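Long-range contact in glycerol trinitrate reductase (Agrobacterium tumefaciens, PDB 5EPD), which probably uses FMN to reduce glycerol trinitrate, as an Old Yellow Enzyme relative with a TIM-barrel fold: residues L46-G58 / Q89-W103. Numbering follows the deposited sequence.
Sequences LTRNRAGAGFVPG and QDTPGIYTQAQIDGW
Asn49 and Ala51 lie against Asp90, and Phe55 against Pro92, the two segments being joined here through two main-chain bonds: Ala51 N donates a hydrogen bond to Asp90 O at 2.9 Å, and Gly93 N reaches Phe55 O at 2.8 Å. The bonds fall on the two arms of a short, weakly bonded hairpin (51-52 with 56-57), which contains a G1 beta bulge, in which Phe55 and Val56 both face Gly52. The methyl of Ala51, small enough to sit close to the backbone, packs on Pro92 CB. Asn49 keeps CG beside its backbone N (chi1 -43°) and lies alongside Thr91; a carboxamide suits the place because its N-H can bond a backbone carbonyl, and ND2 meets Gln89 O at 3.0 Å, within both the amide and the carbonyl plane. A water is held by Asn49 O, Gln89 NE2 and Asp90 OD2, while Gln89 OE1 is taken by Asn155 N.

In the TIM barrel, the loop following strand 41-43 is thus fastened to the loop that follows strand 73-80 and to the start of helix 97-112. Thr96 and Gln99 form a capping box at that start, although the bond from Gln99 N is weak. The same glutamine suits a junction because its amide can donate and accept at once: with its chain extended beyond CG, NE2 bonds Gly54 O almost straight (2.8 Å, 170°), while OE1 receives Tyr95 N and Thr96 N, which fixes the rotation of the amide. NE2 also lies at the edge of the Phe55 ring, whose CD2 is 3.1 Å from Tyr95 OH.

Farther along the helix, Val56 sets CG2 on Ala98 CB at 3.7 Å, and the bare CA of Gly102 lets Val56 CG1 and Pro57 CD come in close. Pro57 CG stands over one face of the Trp103 indole, a CH-pi contact 3.8 Å from the five-membered ring centroid, and the indole is held in place by Trp103 NE1 bonding Gly93 O.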
ATOM      1  N   LEU A  46       4.645  -0.916  -4.424  1.00 23.05           N
ATOM      2  CA  LEU A  46       5.058  -2.013  -5.270  1.00 22.75           C
ATOM      3  C   LEU A  46       5.990  -2.965  -4.501  1.00 23.28           C
ATOM      4  O   LEU A  46       7.109  -2.612  -4.067  1.00 24.17           O
ATOM      5  CB  LEU A  46       5.739  -1.490  -6.508  1.00 23.05           C
ATOM      6  CG  LEU A  46       4.926  -0.620  -7.462  1.00 23.89           C
ATOM      7  CD1 LEU A  46       5.868   0.320  -8.206  1.00 25.25           C
ATOM      8  CD2 LEU A  46       4.089  -1.420  -8.454  1.00 24.34           C
ATOM      9  N   THR A  47       5.499  -4.172  -4.303  1.00 21.08           N
ATOM     10  CA  THR A  47       6.284  -5.216  -3.709  1.00 22.32           C
ATOM     11  C   THR A  47       7.445  -5.655  -4.611  1.00 24.14           C
ATOM     12  O   THR A  47       7.237  -5.987  -5.809  1.00 25.04           O
ATOM     13  CB  THR A  47       5.410  -6.445  -3.420  1.00 21.57           C
ATOM     14  OG1 THR A  47       4.329  -6.093  -2.537  1.00 19.60           O
ATOM     15  CG2 THR A  47       6.256  -7.522  -2.795  1.00 22.17           C
ATOM     16  N   ARG A  48       8.650  -5.711  -4.017  1.00 25.60           N
ATOM     17  CA  ARG A  48       9.904  -6.117  -4.723  1.00 25.84           C
ATOM     18  C   ARG A  48      10.663  -7.329  -4.117  1.00 24.14           C
ATOM     19  O   ARG A  48      11.553  -7.880  -4.761  1.00 20.90           O
ATOM     20  CB  ARG A  48      10.871  -4.912  -4.828  1.00 27.31           C
ATOM     21  CG  ARG A  48      10.274  -3.629  -5.411  1.00 28.00           C
ATOM     22  CD  ARG A  48       9.490  -3.853  -6.702  1.00 28.51           C
ATOM     23  NE  ARG A  48      10.322  -4.476  -7.728  1.00 29.68           N
ATOM     24  CZ  ARG A  48      11.084  -3.801  -8.582  1.00 32.46           C
ATOM     25  NH1 ARG A  48      11.112  -2.469  -8.539  1.00 32.25           N
ATOM     26  NH2 ARG A  48      11.824  -4.454  -9.490  1.00 34.11           N
ATOM     27  N   ASN A  49      10.326  -7.732  -2.892  1.00 24.63           N
ATOM     28  CA  ASN A  49      10.911  -8.944  -2.262  1.00 25.05           C
ATOM     29  C   ASN A  49      12.451  -8.954  -2.259  1.00 25.93           C
ATOM     30  O   ASN A  49      13.100  -9.913  -2.728  1.00 26.28           O
ATOM     31  CB  ASN A  49      10.373 -10.218  -2.916  1.00 23.79           C
ATOM     32  CG  ASN A  49       8.875 -10.164  -3.168  1.00 24.67           C
ATOM     33  OD1 ASN A  49       8.453  -9.744  -4.253  1.00 25.23           O
ATOM     34  ND2 ASN A  49       8.060 -10.604  -2.187  1.00 22.80           N
ATOM     35  N   ARG A  50      13.027  -7.863  -1.759  1.00 27.87           N
ATOM     36  CA  ARG A  50      14.492  -7.685  -1.697  1.00 29.00           C
ATOM     37  C   ARG A  50      14.931  -7.152  -0.309  1.00 30.53           C
ATOM     38  O   ARG A  50      15.910  -6.399  -0.181  1.00 31.01           O
ATOM     39  CB  ARG A  50      14.944  -6.738  -2.814  1.00 27.14           C
ATOM     40  CG  ARG A  50      14.991  -7.332  -4.216  1.00 25.18           C
ATOM     41  CD  ARG A  50      15.160  -6.173  -5.193  1.00 24.71           C
ATOM     42  NE  ARG A  50      15.435  -6.572  -6.577  1.00 24.47           N
ATOM     43  CZ  ARG A  50      14.521  -6.882  -7.495  1.00 24.31           C
ATOM     44  NH1 ARG A  50      14.915  -7.220  -8.714  1.00 25.65           N
ATOM     45  NH2 ARG A  50      13.227  -6.881  -7.215  1.00 23.24           N
ATOM     46  N   ALA A  51      14.184  -7.515   0.731  1.00 31.29           N
ATOM     47  CA  ALA A  51      14.570  -7.144   2.088  1.00 31.99           C
ATOM     48  C   ALA A  51      15.634  -8.141   2.516  1.00 33.33           C
ATOM     49  O   ALA A  51      15.655  -9.277   2.018  1.00 31.29           O
ATOM     50  CB  ALA A  51      13.375  -7.201   3.033  1.00 30.41           C
ATOM     51  N   GLY A  52      16.502  -7.738   3.443  1.00 33.43           N
ATOM     52  CA  GLY A  52      17.548  -8.645   3.917  1.00 36.68           C
ATOM     53  C   GLY A  52      17.173  -9.397   5.180  1.00 36.07           C
ATOM     54  O   GLY A  52      16.032  -9.330   5.632  1.00 37.26           O
ATOM     55  N   ALA A  53      18.155 -10.104   5.743  1.00 34.43           N
ATOM     56  CA  ALA A  53      18.063 -10.704   7.085  1.00 33.32           C
ATOM     57  C   ALA A  53      17.189  -9.886   8.039  1.00 30.11           C
ATOM     58  O   ALA A  53      17.322  -8.663   8.105  1.00 30.61           O
ATOM     59  CB  ALA A  53      19.467 -10.856   7.683  1.00 34.52           C
ATOM     60  N   GLY A  54      16.300 -10.555   8.771  1.00 26.74           N
ATOM     61  CA  GLY A  54      15.405  -9.858   9.694  1.00 28.01           C
ATOM     62  C   GLY A  54      14.428  -8.872   9.047  1.00 28.31           C
ATOM     63  O   GLY A  54      13.938  -7.959   9.709  1.00 26.67           O
ATOM     64  N   PHE A  55      14.131  -9.068   7.759  1.00 27.54           N
ATOM     65  CA  PHE A  55      13.127  -8.259   7.055  1.00 31.22           C
ATOM     66  C   PHE A  55      13.490  -6.757   7.082  1.00 32.49           C
ATOM     67  O   PHE A  55      12.625  -5.851   6.971  1.00 29.70           O
ATOM     68  CB  PHE A  55      11.726  -8.533   7.624  1.00 30.55           C
ATOM     69  CG  PHE A  55      11.487  -9.979   7.921  1.00 30.27           C
ATOM     70  CD1 PHE A  55      11.457 -10.907   6.894  1.00 31.64           C
ATOM     71  CD2 PHE A  55      11.326 -10.418   9.222  1.00 31.01           C
ATOM     72  CE1 PHE A  55      11.265 -12.263   7.158  1.00 32.92           C
ATOM     73  CE2 PHE A  55      11.118 -11.766   9.501  1.00 32.38           C
ATOM     74  CZ  PHE A  55      11.096 -12.696   8.469  1.00 33.17           C
ATOM     75  N   VAL A  56      14.798  -6.533   7.186  1.00 31.93           N
ATOM     76  CA  VAL A  56      15.391  -5.215   7.161  1.00 32.96           C
ATOM     77  C   VAL A  56      15.578  -4.833   5.700  1.00 31.00           C
ATOM     78  O   VAL A  56      15.940  -5.688   4.895  1.00 28.14           O
ATOM     79  CB  VAL A  56      16.757  -5.242   7.897  1.00 33.54           C
ATOM     80  CG1 VAL A  56      17.438  -3.890   7.838  1.00 34.32           C
ATOM     81  CG2 VAL A  56      16.575  -5.694   9.354  1.00 32.83           C
ATOM     82  N   PRO A  57      15.342  -3.548   5.351  1.00 34.38           N
ATOM     83  CA  PRO A  57      15.505  -3.127   3.956  1.00 34.54           C
ATOM     84  C   PRO A  57      16.878  -3.496   3.431  1.00 35.25           C
ATOM     85  O   PRO A  57      17.872  -3.267   4.115  1.00 35.56           O
ATOM     86  CB  PRO A  57      15.337  -1.605   4.021  1.00 35.31           C
ATOM     87  CG  PRO A  57      14.461  -1.381   5.203  1.00 36.50           C
ATOM     88  CD  PRO A  57      14.892  -2.426   6.204  1.00 35.85           C
ATOM     89  N   GLY A  58      16.915  -4.091   2.241  1.00 36.60           N
ATOM     90  CA  GLY A  58      18.169  -4.511   1.608  1.00 36.05           C
ATOM     91  C   GLY A  58      19.047  -3.327   1.255  1.00 35.06           C
ATOM     92  O   GLY A  58      18.599  -2.178   1.202  1.00 32.19           O
ATOM     93  N   GLN A  89       7.759 -13.807   0.752  1.00 24.22           N
ATOM     94  CA  GLN A  89       9.142 -13.822   1.241  1.00 24.82           C
ATOM     95  C   GLN A  89       9.854 -12.473   1.052  1.00 25.25           C
ATOM     96  O   GLN A  89       9.614 -11.741   0.063  1.00 25.30           O
ATOM     97  CB  GLN A  89       9.953 -14.908   0.548  1.00 25.50           C
ATOM     98  CG  GLN A  89      10.041 -14.798  -0.979  1.00 25.99           C
ATOM     99  CD  GLN A  89      10.959 -15.878  -1.564  1.00 26.96           C
ATOM    100  OE1 GLN A  89      10.762 -17.095  -1.355  1.00 24.76           O
ATOM    101  NE2 GLN A  89      11.986 -15.433  -2.294  1.00 29.12           N
ATOM    102  N   ASP A  90      10.717 -12.132   2.005  1.00 24.62           N
ATOM    103  CA  ASP A  90      11.655 -11.007   1.817  1.00 24.85           C
ATOM    104  C   ASP A  90      10.983  -9.670   1.589  1.00 24.51           C
ATOM    105  O   ASP A  90      11.550  -8.777   0.966  1.00 24.91           O
ATOM    106  CB  ASP A  90      12.631 -11.330   0.673  1.00 24.09           C
ATOM    107  CG  ASP A  90      13.392 -12.594   0.934  1.00 24.30           C
ATOM    108  OD1 ASP A  90      13.860 -12.720   2.097  1.00 23.26           O
ATOM    109  OD2 ASP A  90      13.516 -13.448   0.017  1.00 22.83           O
ATOM    110  N   THR A  91       9.769  -9.532   2.106  1.00 24.92           N
ATOM    111  CA  THR A  91       9.168  -8.240   2.219  1.00 25.15           C
ATOM    112  C   THR A  91       9.652  -7.661   3.574  1.00 24.84           C
ATOM    113  O   THR A  91       9.874  -8.386   4.529  1.00 21.75           O
ATOM    114  CB  THR A  91       7.625  -8.321   2.107  1.00 24.90           C
ATOM    115  OG1 THR A  91       7.090  -9.005   3.236  1.00 25.27           O
ATOM    116  CG2 THR A  91       7.190  -9.064   0.858  1.00 24.77           C
ATOM    117  N   PRO A  92       9.841  -6.339   3.647  1.00 28.43           N
ATOM    118  CA  PRO A  92      10.388  -5.751   4.878  1.00 28.79           C
ATOM    119  C   PRO A  92       9.392  -5.544   5.979  1.00 27.27           C
ATOM    120  O   PRO A  92       8.194  -5.516   5.733  1.00 26.54           O
ATOM    121  CB  PRO A  92      10.905  -4.370   4.413  1.00 29.76           C
ATOM    122  CG  PRO A  92      10.038  -4.026   3.247  1.00 30.37           C
ATOM    123  CD  PRO A  92       9.779  -5.351   2.544  1.00 30.77           C
ATOM    124  N   GLY A  93       9.909  -5.309   7.180  1.00 28.79           N
ATOM    125  CA  GLY A  93       9.065  -5.090   8.358  1.00 28.98           C
ATOM    126  C   GLY A  93       9.162  -3.691   8.909  1.00 29.48           C
ATOM    127  O   GLY A  93       9.932  -2.847   8.428  1.00 27.99           O
ATOM    128  N   ILE A  94       8.341  -3.426   9.911  1.00 30.92           N
ATOM    129  CA  ILE A  94       8.406  -2.148  10.601  1.00 33.11           C
ATOM    130  C   ILE A  94       8.113  -2.392  12.077  1.00 34.36           C
ATOM    131  O   ILE A  94       7.513  -1.564  12.738  1.00 40.28           O
ATOM    132  CB  ILE A  94       7.471  -1.100   9.934  1.00 33.41           C
ATOM    133  CG1 ILE A  94       7.612   0.294  10.560  1.00 32.57           C
ATOM    134  CG2 ILE A  94       6.021  -1.557   9.986  1.00 35.21           C
ATOM    135  CD1 ILE A  94       9.050   0.768  10.636  1.00 33.73           C
ATOM    136  N   TYR A  95       8.550  -3.536  12.598  1.00 36.23           N
ATOM    137  CA  TYR A  95       8.234  -3.899  13.978  1.00 37.69           C
ATOM    138  C   TYR A  95       9.441  -4.070  14.892  1.00 39.90           C
ATOM    139  O   TYR A  95       9.256  -4.057  16.105  1.00 44.57           O
ATOM    140  CB  TYR A  95       7.343  -5.152  14.031  1.00 37.87           C
ATOM    141  CG  TYR A  95       7.880  -6.413  13.323  1.00 36.21           C
ATOM    142  CD1 TYR A  95       7.561  -6.677  12.000  1.00 34.54           C
ATOM    143  CD2 TYR A  95       8.659  -7.345  14.001  1.00 35.77           C
ATOM    144  CE1 TYR A  95       8.019  -7.812  11.360  1.00 34.65           C
ATOM    145  CE2 TYR A  95       9.119  -8.486  13.370  1.00 34.99           C
ATOM    146  CZ  TYR A  95       8.791  -8.715  12.045  1.00 34.91           C
ATOM    147  OH  TYR A  95       9.242  -9.842  11.403  1.00 30.88           O
ATOM    148  N   THR A  96      10.644  -4.249  14.335  1.00 40.78           N
ATOM    149  CA  THR A  96      11.874  -4.337  15.140  1.00 39.82           C
ATOM    150  C   THR A  96      12.757  -3.107  14.897  1.00 40.93           C
ATOM    151  O   THR A  96      12.686  -2.495  13.828  1.00 43.48           O
ATOM    152  CB  THR A  96      12.708  -5.586  14.808  1.00 37.73           C
ATOM    153  OG1 THR A  96      13.271  -5.449  13.499  1.00 37.56           O
ATOM    154  CG2 THR A  96      11.884  -6.840  14.894  1.00 36.17           C
ATOM    155  N   GLN A  97      13.589  -2.758  15.886  1.00 39.20           N
ATOM    156  CA  GLN A  97      14.545  -1.644  15.751  1.00 38.31           C
ATOM    157  C   GLN A  97      15.472  -1.764  14.542  1.00 36.97           C
ATOM    158  O   GLN A  97      15.736  -0.747  13.887  1.00 37.11           O
ATOM    159  CB  GLN A  97      15.424  -1.491  17.002  1.00 39.16           C
ATOM    160  CG  GLN A  97      16.141  -0.145  17.081  1.00 39.67           C
ATOM    161  CD  GLN A  97      15.174   1.052  17.181  1.00 41.64           C
ATOM    162  OE1 GLN A  97      14.112   0.959  17.789  1.00 42.15           O
ATOM    163  NE2 GLN A  97      15.547   2.179  16.577  1.00 44.36           N
ATOM    164  N   ALA A  98      15.982  -2.978  14.271  1.00 34.17           N
ATOM    165  CA  ALA A  98      16.791  -3.258  13.067  1.00 34.69           C
ATOM    166  C   ALA A  98      16.110  -2.727  11.802  1.00 35.52           C
ATOM    167  O   ALA A  98      16.725  -2.018  11.011  1.00 37.57           O
ATOM    168  CB  ALA A  98      17.061  -4.754  12.922  1.00 33.65           C
ATOM    169  N   GLN A  99      14.824  -3.038  11.640  1.00 36.50           N
ATOM    170  CA  GLN A  99      14.054  -2.556  10.487  1.00 35.46           C
ATOM    171  C   GLN A  99      13.904  -1.032  10.488  1.00 34.86           C
ATOM    172  O   GLN A  99      14.165  -0.363   9.482  1.00 35.30           O
ATOM    173  CB  GLN A  99      12.682  -3.222  10.464  1.00 36.21           C
ATOM    174  CG  GLN A  99      12.743  -4.736  10.249  1.00 35.97           C
ATOM    175  CD  GLN A  99      11.553  -5.483  10.855  1.00 37.63           C
ATOM    176  OE1 GLN A  99      10.623  -4.874  11.419  1.00 38.15           O
ATOM    177  NE2 GLN A  99      11.595  -6.820  10.771  1.00 36.72           N
ATOM    178  N   ILE A 100      13.499  -0.476  11.620  1.00 34.70           N
ATOM    179  CA  ILE A 100      13.388   0.963  11.741  1.00 36.35           C
ATOM    180  C   ILE A 100      14.667   1.632  11.232  1.00 37.60           C
ATOM    181  O   ILE A 100      14.628   2.528  10.362  1.00 34.00           O
ATOM    182  CB  ILE A 100      13.126   1.362  13.204  1.00 40.95           C
ATOM    183  CG1 ILE A 100      11.750   0.835  13.645  1.00 44.57           C
ATOM    184  CG2 ILE A 100      13.189   2.879  13.368  1.00 41.54           C
ATOM    185  CD1 ILE A 100      11.446   1.032  15.119  1.00 47.57           C
ATOM    186  N   ASP A 101      15.807   1.163  11.758  1.00 38.79           N
ATOM    187  CA  ASP A 101      17.105   1.760  11.440  1.00 38.16           C
ATOM    188  C   ASP A 101      17.472   1.591   9.970  1.00 38.48           C
ATOM    189  O   ASP A 101      18.012   2.527   9.366  1.00 39.98           O
ATOM    190  CB  ASP A 101      18.201   1.247  12.380  1.00 37.18           C
ATOM    191  CG  ASP A 101      17.940   1.636  13.830  1.00 37.64           C
ATOM    192  OD1 ASP A 101      17.010   2.438  14.108  1.00 37.05           O
ATOM    193  OD2 ASP A 101      18.654   1.114  14.699  1.00 41.52           O
ATOM    194  N   GLY A 102      17.152   0.435   9.387  1.00 37.36           N
ATOM    195  CA  GLY A 102      17.219   0.277   7.929  1.00 39.96           C
ATOM    196  C   GLY A 102      16.375   1.309   7.150  1.00 41.77           C
ATOM    197  O   GLY A 102      16.819   1.860   6.120  1.00 38.92           O
ATOM    198  N   TRP A 103      15.163   1.574   7.641  1.00 40.59           N
ATOM    199  CA  TRP A 103      14.260   2.521   6.988  1.00 41.65           C
ATOM    200  C   TRP A 103      14.725   3.966   7.089  1.00 44.97           C
ATOM    201  O   TRP A 103      14.346   4.797   6.240  1.00 45.71           O
ATOM    202  CB  TRP A 103      12.843   2.441   7.577  1.00 40.34           C
ATOM    203  CG  TRP A 103      12.056   1.281   7.097  1.00 38.67           C
ATOM    204  CD1 TRP A 103      11.620   0.218   7.836  1.00 37.93           C
ATOM    205  CD2 TRP A 103      11.593   1.061   5.760  1.00 37.05           C
ATOM    206  NE1 TRP A 103      10.911  -0.651   7.040  1.00 37.46           N
ATOM    207  CE2 TRP A 103      10.883  -0.162   5.761  1.00 36.23           C
ATOM    208  CE3 TRP A 103      11.704   1.783   4.563  1.00 34.84           C
ATOM    209  CZ2 TRP A 103      10.291  -0.686   4.609  1.00 34.50           C
ATOM    210  CZ3 TRP A 103      11.117   1.256   3.414  1.00 34.61           C
ATOM    211  CH2 TRP A 103      10.417   0.029   3.453  1.00 33.95           C
TER
HETATM  212  O   HOH W   1      13.030 -12.653  -2.496  1.00 30.99           O
HETATM  213  O   HOH W   2      13.907 -11.179   4.306  1.00 32.35           O
HETATM  214  O   HOH W   3      14.634  -7.264  12.145  1.00 21.99           O